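Local coordinates for protein xyloglucan-specific endo-beta-1,4-glucanase BoGH9A (Bacteroides ovatus, PDB 6DHT) that cleaves the beta-1,4-glucan backbone of xyloglucan internally, releasing xyloglucan oligosaccharides on the outer membrane of a gut bacterium, at residues S102-S105 and P106-D109; L456-K460 and D461-T465; C483-T486 and G487-T490; S536-T540 and E541-A545. All blocks are in the same frame, centred on the assembly; numbering follows the deposited sequence.

All four contacts are local, each bridging neighbouring residues of one continuous stretch, but they differ with depth. Contacts 1 and 3 are partly buried and touch: Leu107 CD1 packs 3.5 Å from Leu488 CD1, fitting the turn of 483-490 against the start of helix 105-117. Contacts 2 and 4 lie nearer the surface, with centres about 35 Å apart. Contact 2 is a mixed polar and aromatic link at the junction of two helices, whereas contact 4 is a hydrogen-bonded turn directly after the predicted catalytic Asp539. Contact 3 also touches contact 4, Tyr484 and Tyr537 meeting edge-to-face with Tyr484 CE1 3.9 Å from Tyr537 CG. Helix 461-474, begun in contact 2, packs against contact 1.

Contact 1: S102-S105 and P106-D109; sequences SVLS and PLAD
The flat carboxylate of Asp109 turns one face to the carbonyl of Ser105, whose O sits above CG at 3.3 Å, almost perpendicular to the plane. Two waters approach from that same side and bind both residues: water 1 joins Ser105 OG to Asp109 OD1, donating to the latter at 2.7 Å, and water 2 donates to OD2 over 2.9 Å while also reaching OG. With OG anti to its own nitrogen (chi1 178°), Ser105 faces these waters, and its OG stays 4.0 Å from Asp109 OD2. Gln200 NE2 holds OD1 from outside. A leucine in place of Asp109 would probably strand Gln200 and both waters without their acceptor. On the backbone, Asp109 N bonds to Ser105 O and Ala108 N to Leu104 O, both at 2.9 Å. The methyl CD2 atoms of Leu104 and Leu107 meet at 4.2 Å, and both leucines also touch Met471 of helix 461-474. Pro106, which has no N-H to offer, brings its CD within 3.6 Å of Ser102 O. A type I turn from Ser102 to Ser105 thus runs straight into the first turn of helix 105-117, where the chain passes from the Ig-like domain to the helical catalytic domain.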
loop_
_atom_site.group_PDB
_atom_site.type_symbol
_atom_site.label_atom_id
_atom_site.label_comp_id
_atom_site.label_asym_id
_atom_site.label_seq_id
_atom_site.Cartn_x
_atom_site.Cartn_y
_atom_site.Cartn_z
ATOM N N SER A 102 -8.615 13.699 -13.911
ATOM C CA SER A 102 -8.432 12.270 -13.639
ATOM C C SER A 102 -7.028 11.795 -13.970
ATOM O O SER A 102 -6.838 10.666 -14.416
ATOM C CB SER A 102 -9.444 11.462 -14.424
ATOM O OG SER A 102 -10.763 11.764 -13.984
ATOM N N VAL A 103 -6.041 12.646 -13.730
ATOM C CA VAL A 103 -4.698 12.308 -14.171
ATOM C C VAL A 103 -4.127 11.089 -13.418
ATOM O O VAL A 103 -3.361 10.321 -14.003
ATOM C CB VAL A 103 -3.755 13.556 -14.148
ATOM C CG1 VAL A 103 -3.455 13.963 -12.762
ATOM C CG2 VAL A 103 -2.482 13.278 -14.943
ATOM N N LEU A 104 -4.530 10.889 -12.163
ATOM C CA LEU A 104 -4.048 9.732 -11.412
ATOM C C LEU A 104 -4.972 8.516 -11.513
ATOM O O LEU A 104 -4.727 7.510 -10.866
ATOM C CB LEU A 104 -3.821 10.073 -9.932
ATOM C CG LEU A 104 -2.882 11.234 -9.652
ATOM C CD1 LEU A 104 -2.781 11.475 -8.157
ATOM C CD2 LEU A 104 -1.506 10.975 -10.237
ATOM N N SER A 105 -6.036 8.573 -12.297
ATOM C CA SER A 105 -6.939 7.442 -12.380
ATOM C C SER A 105 -6.260 6.193 -12.934
ATOM O O SER A 105 -6.447 5.088 -12.375
ATOM C CB SER A 105 -8.184 7.824 -13.189
ATOM O OG SER A 105 -9.068 6.724 -13.317
ATOM N N PRO A 106 -5.437 6.318 -13.999
ATOM C CA PRO A 106 -4.765 5.094 -14.476
ATOM C C PRO A 106 -3.811 4.518 -13.442
ATOM O O PRO A 106 -3.652 3.305 -13.400
ATOM C CB PRO A 106 -4.025 5.559 -15.732
ATOM C CG PRO A 106 -4.795 6.770 -16.184
ATOM C CD PRO A 106 -5.235 7.444 -14.927
ATOM N N LEU A 107 -3.207 5.365 -12.621
ATOM C CA LEU A 107 -2.340 4.911 -11.544
ATOM C C LEU A 107 -3.144 4.154 -10.472
ATOM O O LEU A 107 -2.780 3.053 -10.072
ATOM C CB LEU A 107 -1.608 6.115 -10.945
ATOM C CG LEU A 107 -0.756 5.834 -9.705
ATOM C CD1 LEU A 107 0.451 4.978 -10.055
ATOM C CD2 LEU A 107 -0.300 7.091 -9.098
ATOM N N ALA A 108 -4.252 4.738 -10.031
ATOM C CA ALA A 108 -5.074 4.102 -9.019
ATOM C C ALA A 108 -5.575 2.741 -9.500
ATOM O O ALA A 108 -5.536 1.762 -8.760
ATOM C CB ALA A 108 -6.253 4.993 -8.652
ATOM N N ASP A 109 -5.994 2.669 -10.752
ATOM C CA ASP A 109 -6.513 1.440 -11.324
ATOM C C ASP A 109 -5.416 0.408 -11.476
ATOM O O ASP A 109 -5.599 -0.767 -11.130
ATOM C CB ASP A 109 -7.169 1.704 -12.693
ATOM C CG ASP A 109 -8.486 2.486 -12.600
ATOM O OD1 ASP A 109 -8.909 2.873 -11.503
ATOM O OD2 ASP A 109 -9.073 2.724 -13.677
HETATM O O HOH W 1 -9.892 5.388 -11.183
HETATM O O HOH W 2 -8.156 4.835 -15.511
#

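Contact 2: L456-K460 and D461-T465; sequences LQTGK and DVYLT. With EDO (1,2-ethanediol), chain N; EDO (1,2-ethanediol), chain L.
Lys460 O accepts the amide of Tyr463 at 3.1 Å, with the donor well above the carbonyl plane (39° out of it), as the chain passes from helix 439-458 into helix 461-474. Gly459 is where the first helix gives way: its positive phi of 75° swings the backbone round, and the extended Lys460 carries it into the next helix. Thr458 braces this bend with an ST turn, its OG1 accepting the Lys460 amide over 3.1 Å in a fairly straight bond. Thr458 OG1 also bonds Ala454 O one turn back. Such a tight connection between consecutive helices fits the (alpha/alpha)6 barrel of family 9 glycosidases, and here Tyr463 plugs the angle between them. Its ring meets Thr458 OG1 at the edge and in plane, CE2 being 3.5 Å away. Lys460 crosses the ring obliquely, its CD 3.9 Å from CE2. A bend at chi3 (53°) brings the amine over the hydroxyl end of the ring, where water 3 accepts from NZ and donates to Tyr463 OH at 2.8 Å; Asp413 OD1 is the other partner of this hydroxyl. A leucine in place of Tyr463 would probably cost Asp413 and water 3 their hydroxyl partner and leave a gap beside Leu409 and Ala412. Beside Asp461 an ethanediol, probably from the crystallisation liquor, donates from O1 to Asp461 OD1 at 2.6 Å and lies against Leu464 and Thr465.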
loop_
_atom_site.group_PDB
_atom_site.type_symbol
_atom_site.label_atom_id
_atom_site.label_comp_id
_atom_site.label_asym_id
_atom_site.label_seq_id
_atom_site.Cartn_x
_atom_site.Cartn_y
_atom_site.Cartn_z
ATOM N N LEU A 456 -9.435 15.486 5.528
ATOM C CA LEU A 456 -10.815 15.058 5.693
ATOM C C LEU A 456 -11.380 15.461 7.055
ATOM O O LEU A 456 -12.571 15.767 7.165
ATOM C CB LEU A 456 -10.942 13.539 5.491
ATOM C CG LEU A 456 -10.719 13.032 4.061
ATOM C CD1 LEU A 456 -10.978 11.529 4.057
ATOM C CD2 LEU A 456 -11.589 13.709 3.053
ATOM N N GLN A 457 -10.535 15.507 8.073
ATOM C CA GLN A 457 -10.976 15.811 9.434
ATOM C C GLN A 457 -11.125 17.316 9.700
ATOM O O GLN A 457 -11.746 17.714 10.691
ATOM C CB GLN A 457 -10.000 15.217 10.439
ATOM C CG GLN A 457 -10.027 13.670 10.476
ATOM C CD GLN A 457 -11.364 13.130 10.948
ATOM O OE1 GLN A 457 -11.815 13.487 12.020
ATOM N NE2 GLN A 457 -12.010 12.310 10.133
ATOM N N THR A 458 -10.584 18.153 8.814
ATOM C CA THR A 458 -10.494 19.607 9.073
ATOM C C THR A 458 -10.957 20.492 7.937
ATOM O O THR A 458 -11.378 21.642 8.176
ATOM C CB THR A 458 -9.050 20.044 9.386
ATOM O OG1 THR A 458 -8.187 19.786 8.251
ATOM C CG2 THR A 458 -8.515 19.342 10.631
ATOM N N GLY A 459 -10.889 20.012 6.696
ATOM C CA GLY A 459 -11.151 20.851 5.532
ATOM C C GLY A 459 -10.009 21.809 5.216
ATOM O O GLY A 459 -10.171 22.687 4.352
ATOM N N LYS A 460 -8.875 21.681 5.906
ATOM C CA LYS A 460 -7.725 22.561 5.654
ATOM C C LYS A 460 -6.937 22.054 4.452
ATOM O O LYS A 460 -6.259 21.013 4.522
ATOM C CB LYS A 460 -6.824 22.666 6.882
ATOM C CG LYS A 460 -7.468 23.360 8.079
ATOM C CD LYS A 460 -6.590 23.323 9.340
ATOM C CE LYS A 460 -5.180 23.855 9.085
ATOM N NZ LYS A 460 -4.478 24.237 10.352
ATOM N N ASP A 461 -7.020 22.827 3.369
ATOM C CA ASP A 461 -6.435 22.477 2.085
ATOM C C ASP A 461 -4.942 22.189 2.180
ATOM O O ASP A 461 -4.434 21.381 1.414
ATOM C CB ASP A 461 -6.652 23.606 1.064
ATOM C CG ASP A 461 -8.081 23.686 0.550
ATOM O OD1 ASP A 461 -8.800 22.671 0.531
ATOM O OD2 ASP A 461 -8.486 24.787 0.125
ATOM N N VAL A 462 -4.234 22.821 3.111
ATOM C CA VAL A 462 -2.787 22.644 3.207
ATOM C C VAL A 462 -2.393 21.173 3.394
ATOM O O VAL A 462 -1.383 20.718 2.874
ATOM C CB VAL A 462 -2.191 23.549 4.326
ATOM C CG1 VAL A 462 -2.670 23.121 5.698
ATOM C CG2 VAL A 462 -0.689 23.595 4.257
ATOM N N TYR A 463 -3.193 20.417 4.134
ATOM C CA TYR A 463 -2.842 19.021 4.340
ATOM C C TYR A 463 -2.952 18.235 3.021
ATOM O O TYR A 463 -2.093 17.402 2.711
ATOM C CB TYR A 463 -3.795 18.435 5.363
ATOM C CG TYR A 463 -3.684 19.006 6.767
ATOM C CD1 TYR A 463 -2.476 19.101 7.430
ATOM C CD2 TYR A 463 -4.823 19.417 7.439
ATOM C CE1 TYR A 463 -2.396 19.591 8.709
ATOM C CE2 TYR A 463 -4.757 19.890 8.719
ATOM C CZ TYR A 463 -3.559 19.981 9.353
ATOM O OH TYR A 463 -3.493 20.470 10.637
ATOM N N LEU A 464 -4.004 18.491 2.262
ATOM C CA LEU A 464 -4.209 17.828 0.979
ATOM C C LEU A 464 -3.138 18.242 -0.035
ATOM O O LEU A 464 -2.624 17.414 -0.784
ATOM C CB LEU A 464 -5.612 18.103 0.464
ATOM C CG LEU A 464 -6.001 17.386 -0.818
ATOM C CD1 LEU A 464 -5.928 15.894 -0.596
ATOM C CD2 LEU A 464 -7.379 17.800 -1.250
ATOM N N THR A 465 -2.782 19.524 -0.029
ATOM C CA THR A 465 -1.754 20.024 -0.918
ATOM C C THR A 465 -0.479 19.249 -0.684
ATOM O O THR A 465 0.230 18.876 -1.646
ATOM C CB THR A 465 -1.535 21.517 -0.660
ATOM O OG1 THR A 465 -2.696 22.222 -1.072
ATOM C CG2 THR A 465 -0.370 22.047 -1.472
HETATM C C1 EDO N . -7.090 21.950 -2.157
HETATM O O1 EDO N . -8.067 21.201 -1.426
HETATM C C2 EDO N . -5.691 21.508 -1.739
HETATM O O2 EDO N . -5.189 20.518 -2.646
HETATM C C1 EDO L . -13.541 13.235 15.620
HETATM O O1 EDO L . -14.730 13.202 16.422
HETATM C C2 EDO L . -13.846 12.667 14.239
HETATM O O2 EDO L . -14.531 13.659 13.468
HETATM O O HOH W 3 -5.508 21.847 12.107
#

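Contact 3: C483-T486 and G487-T490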
loop_
_atom_site.group_PDB
_atom_site.type_symbol
_atom_site.label_atom_id
_atom_site.label_comp_id
_atom_site.label_asym_id
_atom_site.label_seq_id
_atom_site.Cartn_x
_atom_site.Cartn_y
_atom_site.Cartn_z
ATOM N N CYS A 483 9.936 7.562 -12.104
ATOM C CA CYS A 483 8.592 7.294 -11.627
ATOM C C CYS A 483 8.670 5.877 -11.111
ATOM O O CYS A 483 8.916 4.958 -11.890
ATOM C CB CYS A 483 7.614 7.382 -12.772
ATOM S SG CYS A 483 5.976 6.749 -12.386
ATOM N N TYR A 484 8.510 5.704 -9.805
ATOM C CA TYR A 484 8.829 4.442 -9.140
ATOM C C TYR A 484 7.724 3.378 -9.190
ATOM O O TYR A 484 7.691 2.478 -8.375
ATOM C CB TYR A 484 9.222 4.702 -7.678
ATOM C CG TYR A 484 10.551 5.405 -7.439
ATOM C CD1 TYR A 484 11.746 4.710 -7.573
ATOM C CD2 TYR A 484 10.597 6.704 -6.995
ATOM C CE1 TYR A 484 12.941 5.313 -7.286
ATOM C CE2 TYR A 484 11.801 7.339 -6.707
ATOM C CZ TYR A 484 12.970 6.627 -6.866
ATOM O OH TYR A 484 14.187 7.238 -6.573
ATOM N N VAL A 485 6.855 3.470 -10.185
ATOM C CA VAL A 485 5.761 2.526 -10.355
ATOM C C VAL A 485 5.919 1.874 -11.724
ATOM O O VAL A 485 5.980 2.568 -12.747
ATOM C CB VAL A 485 4.399 3.228 -10.309
ATOM C CG1 VAL A 485 3.290 2.193 -10.443
ATOM C CG2 VAL A 485 4.214 3.971 -8.989
ATOM N N THR A 486 5.959 0.555 -11.762
ATOM C CA THR A 486 6.158 -0.153 -13.026
ATOM C C THR A 486 5.057 0.157 -14.027
ATOM O O THR A 486 3.880 0.266 -13.673
ATOM C CB THR A 486 6.258 -1.685 -12.842
ATOM O OG1 THR A 486 5.056 -2.188 -12.268
ATOM C CG2 THR A 486 7.404 -2.072 -11.929
ATOM N N GLY A 487 5.436 0.318 -15.289
ATOM C CA GLY A 487 4.462 0.474 -16.350
ATOM C C GLY A 487 3.881 1.861 -16.525
ATOM O O GLY A 487 3.056 2.061 -17.416
ATOM N N LEU A 488 4.285 2.818 -15.704
ATOM C CA LEU A 488 3.728 4.168 -15.795
ATOM C C LEU A 488 4.817 5.226 -15.886
ATOM O O LEU A 488 5.964 4.956 -15.582
ATOM C CB LEU A 488 2.855 4.442 -14.593
ATOM C CG LEU A 488 1.579 3.592 -14.571
ATOM C CD1 LEU A 488 0.961 3.776 -13.250
ATOM C CD2 LEU A 488 0.597 3.974 -15.674
ATOM N N GLY A 489 4.457 6.431 -16.322
ATOM C CA GLY A 489 5.424 7.514 -16.434
ATOM C C GLY A 489 6.350 7.352 -17.610
ATOM O O GLY A 489 6.110 6.546 -18.503
ATOM N N THR A 490 7.413 8.140 -17.575
ATOM C CA THR A 490 8.397 8.202 -18.647
ATOM C C THR A 490 9.623 7.361 -18.384
ATOM O O THR A 490 10.168 6.755 -19.309
ATOM C CB THR A 490 8.828 9.667 -18.832
ATOM O OG1 THR A 490 7.710 10.417 -19.281
ATOM C CG2 THR A 490 9.928 9.769 -19.864
#
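Val485 and Leu488 are the two ends of a type II beta turn that reverses the loop between helices 461-474 and 499-503, and their side chains close it from one flank. The incoming and returning segments, 483-486 and 487-489, run 165° apart, almost antiparallel. The turn bond itself is weak: Leu488 N reaches Val485 O at 3.4 Å. Much of the remaining contact is apolar. Val485 CG1 and Leu488 CD1 lie side by side at 4.0 Å, pointing the same way, and both rest on Leu107 of helix 105-117. Val485 presents this branch because CG1 is anti to the backbone nitrogen (chi1 -178°). Further along the loop, Cys483 points toward the returning chain, its SG 3.7 Å from Leu488 O and 4.2 Å from Gly489 CA. Both glycines suit this path. Gly487, at the third position of the turn, has the positive phi (81°) that type II demands, and a CB there would fall only 2.6 Å from Thr486 O. A CB on Gly489 would collide with Cys483 CB. Thr486 OG1 reaches out of the turn to bond Ile510 O and Phe513 N, and its side chain lies about 7 Å from that of Asp539, predicted to be catalytic. With a weak internal bond and few polar links of its own, the turn probably owes its shape as much to the two glycines, the Leu107 packing and the anchoring of buried Thr486 as to its own hydrogen bonding.

Contact 4: S536-T540 and E541-A545; sequences SYVDT and EDSYA
A type I beta turn from Thr540 to Ser543 follows directly on Asp539, predicted to be an active-site residue, and leads into the short helix 544-547, just ahead of the predicted proton donor Glu548. Ser543 N closes the turn on Thr540 O at 3.1 Å, a straight bond whose donor nevertheless stands 52° out of the carbonyl plane. Alongside it runs a side-chain bond: Thr540 OG1 donates to Asp542 OD1 at 2.6 Å, meeting that oxygen nearly in line with its C-O bond. Both groups reach it from the same kind of rotamer, with OG1 of Thr540 (chi1 61°) and CG of Asp542 (chi1 59°) each set between its own backbone nitrogen and carbonyl carbon. Val538 rests on the last residue of the turn, its CG2 3.4 Å from Ser543 OG and 3.6 Å from Ser543 CB. Two inverse gamma turns, centred on Asp539 and Ser543, tighten the path further, the first with only a weak bond from Thr540 N to Val538 O; in the second, Tyr544 N bonds Asp542 O at 3.0 Å. Asp539 takes no direct part in the turn; its OD1 is held by His495 N and Asn547 ND2 and its OD2 by Lys494 N. Glu541 OE2 bonds His495 ND1, and Ser543 OG bonds Ser546 OG. Two bonds across the turn, one from the backbone and one from side chains, therefore stiffen the chain immediately after Asp539, while the grip on its carboxylate comes from His495, Lys494 and Asn547, a division consistent with a fixed orientation at the catalytic centre.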
loop_
_atom_site.group_PDB
_atom_site.type_symbol
_atom_site.label_atom_id
_atom_site.label_comp_id
_atom_site.label_asym_id
_atom_site.label_seq_id
_atom_site.Cartn_x
_atom_site.Cartn_y
_atom_site.Cartn_z
ATOM N N SER A 536 20.267 6.053 -3.673
ATOM C CA SER A 536 20.656 4.666 -3.442
ATOM C C SER A 536 19.610 3.685 -3.953
ATOM O O SER A 536 19.069 2.885 -3.190
ATOM C CB SER A 536 20.904 4.401 -1.960
ATOM O OG SER A 536 21.973 5.209 -1.500
ATOM N N TYR A 537 19.396 3.724 -5.260
ATOM C CA TYR A 537 18.374 2.937 -5.933
ATOM C C TYR A 537 19.007 2.352 -7.202
ATOM O O TYR A 537 19.680 3.071 -7.935
ATOM C CB TYR A 537 17.139 3.833 -6.280
ATOM C CG TYR A 537 16.205 3.139 -7.236
ATOM C CD1 TYR A 537 15.372 2.125 -6.788
ATOM C CD2 TYR A 537 16.193 3.448 -8.588
ATOM C CE1 TYR A 537 14.574 1.437 -7.648
ATOM C CE2 TYR A 537 15.408 2.734 -9.473
ATOM C CZ TYR A 537 14.574 1.749 -8.979
ATOM O OH TYR A 537 13.804 1.003 -9.838
ATOM N N VAL A 538 18.787 1.067 -7.422
ATOM C CA VAL A 538 19.175 0.410 -8.663
ATOM C C VAL A 538 18.016 -0.396 -9.243
ATOM O O VAL A 538 17.395 -1.189 -8.558
ATOM C CB VAL A 538 20.420 -0.547 -8.471
ATOM C CG1 VAL A 538 21.663 0.276 -8.261
ATOM C CG2 VAL A 538 20.209 -1.529 -7.335
ATOM N N ASP A 539 17.790 -0.199 -10.542
ATOM C CA ASP A 539 16.758 -0.926 -11.258
ATOM C C ASP A 539 17.341 -2.221 -11.841
ATOM O O ASP A 539 17.583 -2.337 -13.051
ATOM C CB ASP A 539 16.161 -0.028 -12.329
ATOM C CG ASP A 539 15.024 -0.689 -13.088
ATOM O OD1 ASP A 539 14.386 -1.610 -12.533
ATOM O OD2 ASP A 539 14.803 -0.242 -14.250
ATOM N N THR A 540 17.571 -3.174 -10.948
ATOM C CA THR A 540 18.023 -4.497 -11.338
ATOM C C THR A 540 17.248 -5.535 -10.546
ATOM O O THR A 540 16.837 -5.282 -9.404
ATOM C CB THR A 540 19.563 -4.654 -11.131
ATOM O OG1 THR A 540 19.880 -4.486 -9.741
ATOM C CG2 THR A 540 20.352 -3.659 -11.957
ATOM N N GLU A 541 17.036 -6.704 -11.151
ATOM C CA GLU A 541 16.198 -7.727 -10.554
ATOM C C GLU A 541 16.745 -8.306 -9.252
ATOM O O GLU A 541 16.008 -8.903 -8.463
ATOM C CB GLU A 541 15.928 -8.882 -11.526
ATOM C CG GLU A 541 15.071 -8.562 -12.750
ATOM C CD GLU A 541 15.805 -7.941 -13.925
ATOM O OE1 GLU A 541 16.975 -7.527 -13.790
ATOM O OE2 GLU A 541 15.182 -7.814 -15.011
ATOM N N ASP A 542 18.061 -8.192 -9.045
ATOM C CA ASP A 542 18.657 -8.706 -7.820
ATOM C C ASP A 542 18.561 -7.749 -6.642
ATOM O O ASP A 542 18.953 -8.087 -5.538
ATOM C CB ASP A 542 20.139 -9.100 -8.028
ATOM C CG ASP A 542 21.005 -7.943 -8.507
ATOM O OD1 ASP A 542 20.471 -6.931 -9.014
ATOM O OD2 ASP A 542 22.270 -8.047 -8.436
ATOM N N SER A 543 18.019 -6.551 -6.866
ATOM C CA SER A 543 17.968 -5.568 -5.784
ATOM C C SER A 543 16.746 -5.735 -4.877
ATOM O O SER A 543 15.772 -4.992 -5.012
ATOM C CB SER A 543 17.997 -4.146 -6.310
ATOM O OG SER A 543 18.106 -3.236 -5.220
ATOM N N TYR A 544 16.766 -6.724 -3.980
ATOM C CA TYR A 544 15.805 -6.815 -2.883
ATOM C C TYR A 544 15.847 -5.523 -2.083
ATOM O O TYR A 544 14.808 -5.066 -1.578
ATOM C CB TYR A 544 16.181 -7.989 -1.976
ATOM C CG TYR A 544 15.171 -8.479 -0.972
ATOM C CD1 TYR A 544 13.820 -8.641 -1.284
ATOM C CD2 TYR A 544 15.589 -8.911 0.275
ATOM C CE1 TYR A 544 12.919 -9.155 -0.358
ATOM C CE2 TYR A 544 14.690 -9.429 1.202
ATOM C CZ TYR A 544 13.359 -9.549 0.877
ATOM O OH TYR A 544 12.467 -10.066 1.798
ATOM N N ALA A 545 17.012 -4.896 -1.975
ATOM C CA ALA A 545 17.189 -3.743 -1.092
ATOM C C ALA A 545 16.422 -2.514 -1.570
ATOM O O ALA A 545 15.931 -1.718 -0.754
ATOM C CB ALA A 545 18.693 -3.401 -0.969
#